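Local coordinates for protein metal transporter CNNM3 (Homo sapiens, PDB 6DFD) that probably takes part in magnesium efflux across the membrane, its cyclic nucleotide-binding homology domain mediating dimerization and being required for that activity, at residues L49-A52 against T53-F56; N93-T97 against H98-Y102; V194-L197 against Q198-A202. The protein carries 6 engineered substitutions. All blocks are in the same frame, centred on the assembly; numbering follows the deposited sequence.

Contact 1: residues L49-A52 against T53-F56; sequences LLLA and TQRF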
ATOM      1  N   LEU A  49      -2.581 -22.730   8.205  1.00 27.65           N
ATOM      2  CA  LEU A  49      -2.367 -21.441   7.550  1.00 28.17           C
ATOM      3  C   LEU A  49      -3.319 -21.266   6.370  1.00 29.74           C
ATOM      4  O   LEU A  49      -3.850 -20.173   6.145  1.00 28.48           O
ATOM      5  CB  LEU A  49      -0.909 -21.305   7.097  1.00 31.35           C
ATOM      6  CG  LEU A  49      -0.526 -20.058   6.282  1.00 33.64           C
ATOM      7  CD1 LEU A  49      -0.824 -18.757   7.039  1.00 34.48           C
ATOM      8  CD2 LEU A  49       0.942 -20.111   5.883  1.00 34.50           C
ATOM      9  N   LEU A  50      -3.552 -22.326   5.598  1.00 31.52           N
ATOM     10  CA  LEU A  50      -4.509 -22.198   4.506  1.00 33.20           C
ATOM     11  C   LEU A  50      -5.920 -21.999   5.033  1.00 32.22           C
ATOM     12  O   LEU A  50      -6.701 -21.256   4.430  1.00 32.75           O
ATOM     13  CB  LEU A  50      -4.434 -23.414   3.585  1.00 38.38           C
ATOM     14  CG  LEU A  50      -3.101 -23.511   2.831  1.00 45.15           C
ATOM     15  CD1 LEU A  50      -3.074 -24.730   1.912  1.00 50.53           C
ATOM     16  CD2 LEU A  50      -2.797 -22.242   2.023  1.00 45.73           C
ATOM     17  N   LEU A  51      -6.257 -22.625   6.165  1.00 31.94           N
ATOM     18  CA  LEU A  51      -7.556 -22.370   6.789  1.00 32.49           C
ATOM     19  C   LEU A  51      -7.667 -20.923   7.257  1.00 31.68           C
ATOM     20  O   LEU A  51      -8.703 -20.274   7.063  1.00 33.29           O
ATOM     21  CB  LEU A  51      -7.764 -23.326   7.962  1.00 33.11           C
ATOM     22  CG  LEU A  51      -9.089 -23.226   8.718  1.00 35.26           C
ATOM     23  CD1 LEU A  51     -10.287 -23.430   7.785  1.00 36.75           C
ATOM     24  CD2 LEU A  51      -9.100 -24.258   9.857  1.00 37.13           C
ATOM     25  N   ALA A  52      -6.624 -20.407   7.905  1.00 30.42           N
ATOM     26  CA  ALA A  52      -6.629 -19.005   8.312  1.00 30.41           C
ATOM     27  C   ALA A  52      -6.774 -18.091   7.106  1.00 29.52           C
ATOM     28  O   ALA A  52      -7.454 -17.056   7.170  1.00 28.69           O
ATOM     29  CB  ALA A  52      -5.343 -18.668   9.059  1.00 31.25           C
ATOM     30  N   THR A  53      -6.132 -18.458   6.001  1.00 29.38           N
ATOM     31  CA  THR A  53      -6.217 -17.659   4.788  1.00 29.89           C
ATOM     32  C   THR A  53      -7.644 -17.662   4.251  1.00 31.94           C
ATOM     33  O   THR A  53      -8.169 -16.620   3.840  1.00 31.10           O
ATOM     34  CB  THR A  53      -5.239 -18.198   3.750  1.00 30.51           C
ATOM     35  OG1 THR A  53      -3.892 -18.157   4.267  1.00 31.57           O
ATOM     36  CG2 THR A  53      -5.307 -17.379   2.466  1.00 31.12           C
ATOM     37  N   GLN A  54      -8.286 -18.830   4.250  1.00 33.07           N
ATOM     38  CA  GLN A  54      -9.671 -18.914   3.791  1.00 33.09           C
ATOM     39  C   GLN A  54     -10.585 -18.070   4.665  1.00 33.94           C
ATOM     40  O   GLN A  54     -11.362 -17.259   4.151  1.00 36.96           O
ATOM     41  CB  GLN A  54     -10.135 -20.368   3.769  1.00 33.89           C
ATOM     42  CG  GLN A  54     -11.595 -20.532   3.375  1.00 35.40           C
ATOM     43  CD  GLN A  54     -12.479 -20.594   4.575  1.00 36.42           C
ATOM     44  OE1 GLN A  54     -12.367 -21.510   5.386  1.00 37.57           O
ATOM     45  NE2 GLN A  54     -13.353 -19.607   4.723  1.00 36.77           N
ATOM     46  N   ARG A  55     -10.502 -18.227   5.996  1.00 32.47           N
ATOM     47  CA  ARG A  55     -11.358 -17.424   6.870  1.00 33.58           C
ATOM     48  C   ARG A  55     -11.131 -15.938   6.633  1.00 32.43           C
ATOM     49  O   ARG A  55     -12.078 -15.141   6.607  1.00 30.93           O
ATOM     50  CB  ARG A  55     -11.087 -17.734   8.345  1.00 38.54           C
ATOM     51  CG  ARG A  55     -11.183 -19.180   8.764  1.00 45.29           C
ATOM     52  CD  ARG A  55     -12.518 -19.763   8.457  1.00 51.19           C
ATOM     53  NE  ARG A  55     -12.743 -20.988   9.219  1.00 51.90           N
ATOM     54  CZ  ARG A  55     -13.623 -21.920   8.877  1.00 53.40           C
ATOM     55  NH1 ARG A  55     -14.351 -21.774   7.777  1.00 55.34           N
ATOM     56  NH2 ARG A  55     -13.774 -23.001   9.633  1.00 53.22           N
ATOM     57  N   PHE A  56      -9.867 -15.545   6.502  1.00 29.25           N
ATOM     58  CA  PHE A  56      -9.546 -14.143   6.280  1.00 30.23           C
ATOM     59  C   PHE A  56     -10.205 -13.628   5.014  1.00 30.64           C
ATOM     60  O   PHE A  56     -10.869 -12.590   5.029  1.00 32.89           O
ATOM     61  CB  PHE A  56      -8.029 -13.977   6.189  1.00 29.60           C
ATOM     62  CG  PHE A  56      -7.588 -12.575   5.879  1.00 31.50           C
ATOM     63  CD1 PHE A  56      -7.545 -11.614   6.867  1.00 33.76           C
ATOM     64  CD2 PHE A  56      -7.202 -12.223   4.602  1.00 33.96           C
ATOM     65  CE1 PHE A  56      -7.119 -10.322   6.585  1.00 35.54           C
ATOM     66  CE2 PHE A  56      -6.779 -10.929   4.315  1.00 34.42           C
ATOM     67  CZ  PHE A  56      -6.733  -9.985   5.308  1.00 34.10           C
TER
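With chi1 at -59°, Thr53 sets OG1 beside its own backbone N and anti to its carbonyl carbon, which turns the hydroxyl back along the helix to Leu49; Arg55, with CG beside its backbone N (chi1 -54°) and its chain bent at chi2, brings a face of its guanidinium beside Leu51 CD1. The Thr53 hydroxyl donates to Leu49 O, OG1 to O being 2.8 Å. That same carbonyl oxygen receives the Thr53 amide at 2.9 Å from N to O, and the two donors arrive from opposite faces of the carbonyl plane. The hydroxyl of this buried threonine is thus paired with a backbone acceptor one turn earlier. Farther round the helix, Leu51 CD1 lies over one face of the Arg55 guanidinium, offset toward its rim and 3.7 Å from Arg55 NE. Leu51 also runs alongside Gln54, pointing the same way, with CD1 3.7 Å from Gln54 OE1. The polar ends of these chains are held beyond the turn: Arg55 NH1 forms a salt bridge with Glu71, and Gln54 NE2 bonds to Glu71 and to Ser58. The Gln54 side chain also packs on helix 71-78. Successive i to i+4 amide bonds, among them the nearly straight Arg55 N to Leu51 O (2.9 Å, 175°), and a threonine hydroxyl returned to the i-4 carbonyl are characteristic of an alpha-helix, here helix 47-60 of the CNBH domain.

Contact 2: residues N93-T97 against H98-Y102; sequences NRLAT and HHYLY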
ATOM      1  N   ASN A  93      20.071  -9.045  -7.979  1.00 48.49           N
ATOM      2  CA  ASN A  93      19.362  -8.328  -9.044  1.00 49.98           C
ATOM      3  C   ASN A  93      17.969  -7.984  -8.518  1.00 45.57           C
ATOM      4  O   ASN A  93      16.974  -8.634  -8.846  1.00 44.61           O
ATOM      5  CB  ASN A  93      19.277  -9.144 -10.333  1.00 57.36           C
ATOM      6  CG  ASN A  93      18.589  -8.385 -11.453  1.00 63.73           C
ATOM      7  OD1 ASN A  93      18.401  -7.168 -11.368  1.00 65.57           O
ATOM      8  ND2 ASN A  93      18.206  -9.099 -12.507  1.00 66.59           N
ATOM      9  N   ARG A  94      17.904  -6.924  -7.710  1.00 43.76           N
ATOM     10  CA  ARG A  94      16.675  -6.594  -6.995  1.00 42.24           C
ATOM     11  C   ARG A  94      15.558  -6.137  -7.921  1.00 43.34           C
ATOM     12  O   ARG A  94      14.393  -6.176  -7.525  1.00 42.17           O
ATOM     13  CB  ARG A  94      16.967  -5.524  -5.942  1.00 40.53           C
ATOM     14  CG  ARG A  94      18.034  -5.983  -4.952  1.00 40.60           C
ATOM     15  CD  ARG A  94      18.373  -4.960  -3.879  1.00 40.88           C
ATOM     16  NE  ARG A  94      19.312  -5.566  -2.937  1.00 41.75           N
ATOM     17  CZ  ARG A  94      18.949  -6.285  -1.880  1.00 41.72           C
ATOM     18  NH1 ARG A  94      17.660  -6.472  -1.605  1.00 39.75           N
ATOM     19  NH2 ARG A  94      19.871  -6.819  -1.094  1.00 43.52           N
ATOM     20  N   LEU A  95      15.869  -5.722  -9.147  1.00 45.63           N
ATOM     21  CA  LEU A  95      14.840  -5.298 -10.084  1.00 47.17           C
ATOM     22  C   LEU A  95      14.541  -6.367 -11.130  1.00 46.82           C
ATOM     23  O   LEU A  95      13.999  -6.051 -12.194  1.00 48.47           O
ATOM     24  CB  LEU A  95      15.245  -3.983 -10.750  1.00 53.13           C
ATOM     25  CG  LEU A  95      15.501  -2.802  -9.805  1.00 57.14           C
ATOM     26  CD1 LEU A  95      15.825  -1.551 -10.603  1.00 63.46           C
ATOM     27  CD2 LEU A  95      14.320  -2.539  -8.879  1.00 54.50           C
ATOM     28  N   ALA A  96      14.880  -7.625 -10.847  1.00 46.12           N
ATOM     29  CA  ALA A  96      14.645  -8.702 -11.798  1.00 46.21           C
ATOM     30  C   ALA A  96      13.166  -8.799 -12.144  1.00 44.45           C
ATOM     31  O   ALA A  96      12.290  -8.528 -11.320  1.00 43.12           O
ATOM     32  CB  ALA A  96      15.130 -10.035 -11.227  1.00 47.50           C
ATOM     33  N   THR A  97      12.889  -9.205 -13.382  1.00 45.22           N
ATOM     34  CA  THR A  97      11.509  -9.208 -13.853  1.00 46.73           C
ATOM     35  C   THR A  97      10.620 -10.092 -12.988  1.00 43.05           C
ATOM     36  O   THR A  97       9.464  -9.743 -12.724  1.00 41.22           O
ATOM     37  CB  THR A  97      11.455  -9.666 -15.307  1.00 55.62           C
ATOM     38  OG1 THR A  97      12.180 -10.892 -15.444  1.00 66.01           O
ATOM     39  CG2 THR A  97      12.065  -8.611 -16.210  1.00 54.10           C
ATOM     40  N   HIS A  98      11.125 -11.245 -12.548  1.00 43.43           N
ATOM     41  CA  HIS A  98      10.273 -12.152 -11.777  1.00 44.73           C
ATOM     42  C   HIS A  98       9.946 -11.621 -10.382  1.00 41.33           C
ATOM     43  O   HIS A  98       9.136 -12.235  -9.674  1.00 39.46           O
ATOM     44  CB  HIS A  98      10.938 -13.532 -11.688  1.00 50.64           C
ATOM     45  CG  HIS A  98      12.105 -13.594 -10.751  1.00 54.56           C
ATOM     46  ND1 HIS A  98      13.346 -13.087 -11.069  1.00 56.83           N
ATOM     47  CD2 HIS A  98      12.223 -14.126  -9.510  1.00 54.61           C
ATOM     48  CE1 HIS A  98      14.175 -13.290 -10.060  1.00 56.91           C
ATOM     49  NE2 HIS A  98      13.519 -13.922  -9.102  1.00 55.21           N
ATOM     50  N   HIS A  99      10.540 -10.500  -9.969  1.00 40.03           N
ATOM     51  CA  HIS A  99      10.177  -9.870  -8.706  1.00 37.49           C
ATOM     52  C   HIS A  99       8.888  -9.064  -8.788  1.00 35.99           C
ATOM     53  O   HIS A  99       8.316  -8.717  -7.745  1.00 34.78           O
ATOM     54  CB  HIS A  99      11.300  -8.941  -8.239  1.00 37.81           C
ATOM     55  CG  HIS A  99      12.552  -9.656  -7.869  1.00 40.60           C
ATOM     56  ND1 HIS A  99      13.729  -9.000  -7.593  1.00 41.66           N
ATOM     57  CD2 HIS A  99      12.810 -10.975  -7.716  1.00 41.53           C
ATOM     58  CE1 HIS A  99      14.665  -9.885  -7.301  1.00 42.75           C
ATOM     59  NE2 HIS A  99      14.130 -11.091  -7.365  1.00 42.21           N
ATOM     60  N   TYR A 100       8.413  -8.754  -9.988  1.00 37.98           N
ATOM     61  CA  TYR A 100       7.242  -7.899 -10.144  1.00 38.52           C
ATOM     62  C   TYR A 100       5.981  -8.750 -10.173  1.00 39.44           C
ATOM     63  O   TYR A 100       5.841  -9.640 -11.018  1.00 39.69           O
ATOM     64  CB  TYR A 100       7.341  -7.054 -11.412  1.00 40.46           C
ATOM     65  CG  TYR A 100       8.381  -5.973 -11.280  1.00 43.74           C
ATOM     66  CD1 TYR A 100       9.709  -6.246 -11.528  1.00 45.11           C
ATOM     67  CD2 TYR A 100       8.035  -4.691 -10.870  1.00 46.54           C
ATOM     68  CE1 TYR A 100      10.678  -5.269 -11.394  1.00 47.32           C
ATOM     69  CE2 TYR A 100       8.998  -3.705 -10.732  1.00 47.78           C
ATOM     70  CZ  TYR A 100      10.315  -4.003 -10.996  1.00 48.77           C
ATOM     71  OH  TYR A 100      11.283  -3.033 -10.867  1.00 50.80           O
ATOM     72  N   LEU A 101       5.066  -8.462  -9.255  1.00 39.53           N
ATOM     73  CA  LEU A 101       3.753  -9.096  -9.238  1.00 39.54           C
ATOM     74  C   LEU A 101       2.741  -8.328 -10.076  1.00 41.88           C
ATOM     75  O   LEU A 101       1.864  -8.934 -10.709  1.00 42.55           O
ATOM     76  CB  LEU A 101       3.254  -9.203  -7.798  1.00 39.04           C
ATOM     77  CG  LEU A 101       4.171  -9.898  -6.788  1.00 39.67           C
ATOM     78  CD1 LEU A 101       3.483  -9.980  -5.425  1.00 35.89           C
ATOM     79  CD2 LEU A 101       4.574 -11.281  -7.280  1.00 44.55           C
ATOM     80  N   TYR A 102       2.850  -7.001 -10.087  1.00 42.69           N
ATOM     81  CA  TYR A 102       1.994  -6.140 -10.883  1.00 43.38           C
ATOM     82  C   TYR A 102       2.829  -4.999 -11.434  1.00 44.06           C
ATOM     83  O   TYR A 102       3.790  -4.554 -10.801  1.00 43.00           O
ATOM     84  CB  TYR A 102       0.836  -5.574 -10.061  1.00 41.50           C
ATOM     85  CG  TYR A 102      -0.081  -6.646  -9.542  1.00 38.56           C
ATOM     86  CD1 TYR A 102      -1.166  -7.074 -10.291  1.00 39.12           C
ATOM     87  CD2 TYR A 102       0.147  -7.242  -8.310  1.00 36.72           C
ATOM     88  CE1 TYR A 102      -2.012  -8.062  -9.821  1.00 37.54           C
ATOM     89  CE2 TYR A 102      -0.692  -8.233  -7.831  1.00 35.99           C
ATOM     90  CZ  TYR A 102      -1.771  -8.636  -8.598  1.00 35.76           C
ATOM     91  OH  TYR A 102      -2.615  -9.624  -8.144  1.00 36.61           O
TER
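Asn93 opens a type I beta turn that closes at Ala96, and its carbonyl oxygen lies 3.0 Å from His99 CE1, obliquely to the imidazole. Next comes Arg94, whose carbonyl oxygen accepts a hydrogen bond from His99 ND1, 2.9 Å from ND1 to O. The acceptor sits in the imidazole plane and the bond is nearly straight at the hydrogen (170°), yet the donor stands above the carbonyl plane, 69° out of it. Leu95 meets Tyr100: CD2 reaches the phenol oxygen OH at 3.7 Å, while Leu95 O lies at the edge of the ring, near CE1. Ala96 provides the apolar cover. Its CB is centred over one face of the His99 ring in a CH-pi contact, 4.0 Å from the centroid, and is 3.5 Å from His98 ND1. Its carbonyl oxygen accepts from His99 N, and Thr97 O in turn accepts from Tyr100 N at 3.1 Å, the i to i+3 pattern of the short 3-10 segment. Since His99 NE2 accepts from Asp90 N, both ring nitrogens are engaged and the rotation of the imidazole is fixed. A leucine in place of His99 would probably leave Arg94 O and Asp90 N without these mates and the turn less firmly tied to the chain that follows. Phe89 stacks with the His99 ring, His98 NE2 reaches Arg88 O, and Tyr100 enters strand 100-102, resting on Thr182 and Arg184 of the antiparallel strand 181-185, where Leu101 and Tyr102 facing Val183 make a classic beta bulge.

Contact 3: residues V194-L197 against Q198-A202; sequences VTRL and QYLNA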
ATOM      1  N   VAL A 194      -4.644 -16.369  -7.449  1.00 34.06           N
ATOM      2  CA  VAL A 194      -5.909 -16.844  -8.006  1.00 34.75           C
ATOM      3  C   VAL A 194      -6.155 -16.106  -9.310  1.00 35.81           C
ATOM      4  O   VAL A 194      -6.280 -14.875  -9.316  1.00 35.49           O
ATOM      5  CB  VAL A 194      -7.076 -16.643  -7.033  1.00 32.54           C
ATOM      6  CG1 VAL A 194      -8.392 -17.089  -7.682  1.00 32.51           C
ATOM      7  CG2 VAL A 194      -6.812 -17.417  -5.768  1.00 34.15           C
ATOM      8  N   THR A 195      -6.215 -16.852 -10.408  1.00 38.21           N
ATOM      9  CA  THR A 195      -6.504 -16.247 -11.692  1.00 40.27           C
ATOM     10  C   THR A 195      -8.005 -16.059 -11.861  1.00 39.32           C
ATOM     11  O   THR A 195      -8.825 -16.663 -11.163  1.00 38.88           O
ATOM     12  CB  THR A 195      -5.968 -17.096 -12.850  1.00 43.43           C
ATOM     13  OG1 THR A 195      -6.722 -18.309 -12.950  1.00 42.71           O
ATOM     14  CG2 THR A 195      -4.489 -17.432 -12.649  1.00 44.57           C
ATOM     15  N   ARG A 196      -8.356 -15.206 -12.816  1.00 40.19           N
ATOM     16  CA  ARG A 196      -9.762 -14.977 -13.110  1.00 42.44           C
ATOM     17  C   ARG A 196     -10.455 -16.276 -13.498  1.00 41.97           C
ATOM     18  O   ARG A 196     -11.582 -16.537 -13.067  1.00 42.27           O
ATOM     19  CB  ARG A 196      -9.890 -13.938 -14.221  1.00 47.09           C
ATOM     20  CG  ARG A 196     -11.324 -13.615 -14.610  1.00 53.24           C
ATOM     21  CD  ARG A 196     -11.399 -12.369 -15.480  1.00 63.03           C
ATOM     22  NE  ARG A 196     -10.356 -12.345 -16.505  1.00 71.68           N
ATOM     23  CZ  ARG A 196     -10.233 -11.400 -17.433  1.00 76.25           C
ATOM     24  NH1 ARG A 196     -11.091 -10.388 -17.481  1.00 78.68           N
ATOM     25  NH2 ARG A 196      -9.249 -11.469 -18.320  1.00 75.88           N
ATOM     26  N   LEU A 197      -9.796 -17.111 -14.307  1.00 41.82           N
ATOM     27  CA  LEU A 197     -10.416 -18.367 -14.714  1.00 42.56           C
ATOM     28  C   LEU A 197     -10.587 -19.300 -13.524  1.00 40.06           C
ATOM     29  O   LEU A 197     -11.608 -19.978 -13.405  1.00 40.95           O
ATOM     30  CB  LEU A 197      -9.590 -19.044 -15.808  1.00 48.90           C
ATOM     31  CG  LEU A 197      -9.694 -18.454 -17.217  1.00 63.33           C
ATOM     32  CD1 LEU A 197      -8.789 -19.217 -18.178  1.00 70.80           C
ATOM     33  CD2 LEU A 197     -11.132 -18.474 -17.723  1.00 68.91           C
ATOM     34  N   GLN A 198      -9.602 -19.347 -12.628  1.00 39.96           N
ATOM     35  CA  GLN A 198      -9.748 -20.183 -11.439  1.00 40.75           C
ATOM     36  C   GLN A 198     -10.872 -19.669 -10.551  1.00 40.33           C
ATOM     37  O   GLN A 198     -11.650 -20.453  -9.994  1.00 41.55           O
ATOM     38  CB  GLN A 198      -8.442 -20.223 -10.661  1.00 41.17           C
ATOM     39  CG  GLN A 198      -7.309 -20.938 -11.363  1.00 46.11           C
ATOM     40  CD  GLN A 198      -5.985 -20.729 -10.647  1.00 49.45           C
ATOM     41  OE1 GLN A 198      -5.727 -19.661 -10.098  1.00 48.31           O
ATOM     42  NE2 GLN A 198      -5.149 -21.758 -10.636  1.00 53.82           N
ATOM     43  N   TYR A 199     -10.969 -18.350 -10.406  1.00 39.70           N
ATOM     44  CA  TYR A 199     -12.039 -17.766  -9.603  1.00 37.76           C
ATOM     45  C   TYR A 199     -13.405 -18.107 -10.185  1.00 40.68           C
ATOM     46  O   TYR A 199     -14.278 -18.632  -9.483  1.00 40.99           O
ATOM     47  CB  TYR A 199     -11.842 -16.251  -9.518  1.00 37.41           C
ATOM     48  CG  TYR A 199     -12.962 -15.529  -8.812  1.00 38.09           C
ATOM     49  CD1 TYR A 199     -13.069 -15.562  -7.424  1.00 36.63           C
ATOM     50  CD2 TYR A 199     -13.909 -14.816  -9.523  1.00 42.24           C
ATOM     51  CE1 TYR A 199     -14.088 -14.906  -6.774  1.00 38.35           C
ATOM     52  CE2 TYR A 199     -14.934 -14.157  -8.879  1.00 43.99           C
ATOM     53  CZ  TYR A 199     -15.016 -14.200  -7.502  1.00 42.06           C
ATOM     54  OH  TYR A 199     -16.051 -13.550  -6.856  1.00 44.04           O
ATOM     55  N   LEU A 200     -13.607 -17.826 -11.472  1.00 43.85           N
ATOM     56  CA  LEU A 200     -14.904 -18.083 -12.097  1.00 48.04           C
ATOM     57  C   LEU A 200     -15.245 -19.570 -12.078  1.00 49.48           C
ATOM     58  O   LEU A 200     -16.410 -19.948 -11.879  1.00 51.31           O
ATOM     59  CB  LEU A 200     -14.904 -17.548 -13.529  1.00 52.29           C
ATOM     60  CG  LEU A 200     -14.623 -16.048 -13.667  1.00 57.04           C
ATOM     61  CD1 LEU A 200     -14.521 -15.653 -15.132  1.00 59.01           C
ATOM     62  CD2 LEU A 200     -15.682 -15.209 -12.963  1.00 61.83           C
ATOM     63  N   ASN A 201     -14.245 -20.429 -12.296  1.00 48.51           N
ATOM     64  CA  ASN A 201     -14.475 -21.865 -12.170  1.00 53.31           C
ATOM     65  C   ASN A 201     -14.942 -22.211 -10.768  1.00 51.80           C
ATOM     66  O   ASN A 201     -15.842 -23.040 -10.590  1.00 52.76           O
ATOM     67  CB  ASN A 201     -13.204 -22.641 -12.512  1.00 63.85           C
ATOM     68  CG  ASN A 201     -12.927 -22.677 -14.002  1.00 82.73           C
ATOM     69  OD1 ASN A 201     -13.853 -22.704 -14.813  1.00 94.82           O
ATOM     70  ND2 ASN A 201     -11.651 -22.678 -14.370  1.00 86.33           N
ATOM     71  N   ALA A 202     -14.339 -21.582  -9.756  1.00 51.17           N
ATOM     72  CA  ALA A 202     -14.761 -21.816  -8.381  1.00 50.70           C
ATOM     73  C   ALA A 202     -16.178 -21.314  -8.142  1.00 50.16           C
ATOM     74  O   ALA A 202     -16.947 -21.946  -7.412  1.00 53.44           O
ATOM     75  CB  ALA A 202     -13.780 -21.154  -7.411  1.00 50.76           C
TER
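Strand 189-195 passes directly into helix 196-207, and the helical bonds begin at once, with Tyr199 N donating to Thr195 O at 2.8 Å and Leu200 N to Arg196 O at 2.9 Å. Thr195 occupies the N-cap position. Its OG1 sits between its own backbone N and carbonyl carbon (chi1 69°), from where it accepts from Gln198 N at 3.1 Å. In return the Gln198 chain, extended beyond CG, carries OE1 back to Thr195 N, 2.9 Å away, the bond nearly straight at the hydrogen (176°). These reciprocal bonds make a capping box, which gives an acceptor to the first-turn amide of Gln198, while the glutamine side chain takes the amide of the N-cap residue. Thr195 N approaches the Gln198 side-chain carbonyl tilted 21° from its plane, and Thr195 CG2 rests 3.6 Å from Gln198 OE1. On the buried side, Val194 CG1 packs against Tyr199 CB at 4.0 Å, and Val194 also touches Leu77 of helix 71-78. The Tyr199 hydroxyl bonds to Val63 O, while its side chain touches Met69. Farther along the helix, the side chains of Arg196 and Leu200 lie side by side, pointing the same way, with Arg196 CG 3.8 Å from Leu200 CD1.

How the contacts relate
The three contacts follow one another along the chain, and all belong to the CNBH domain. Contact 1 lies on helix 47-60, contact 2 leads from a loop into strand 100-102, and contact 3 passes from strand 189-195 into helix 196-207. Contacts 1 and 2 lie on opposite sides of the chain's centre, their centres about 27 Å apart; contact 3 is about 18 Å from contact 1 and about 24 Å from contact 2, centre to centre, and none touches another. Helix 71-78 meets side chains from both contacts 1 and 3, and Leu101 of contact 2 packs on strand 189-195, whose end begins contact 3. Contact 2 thus leads into the other sheet of the beta-barrel domain.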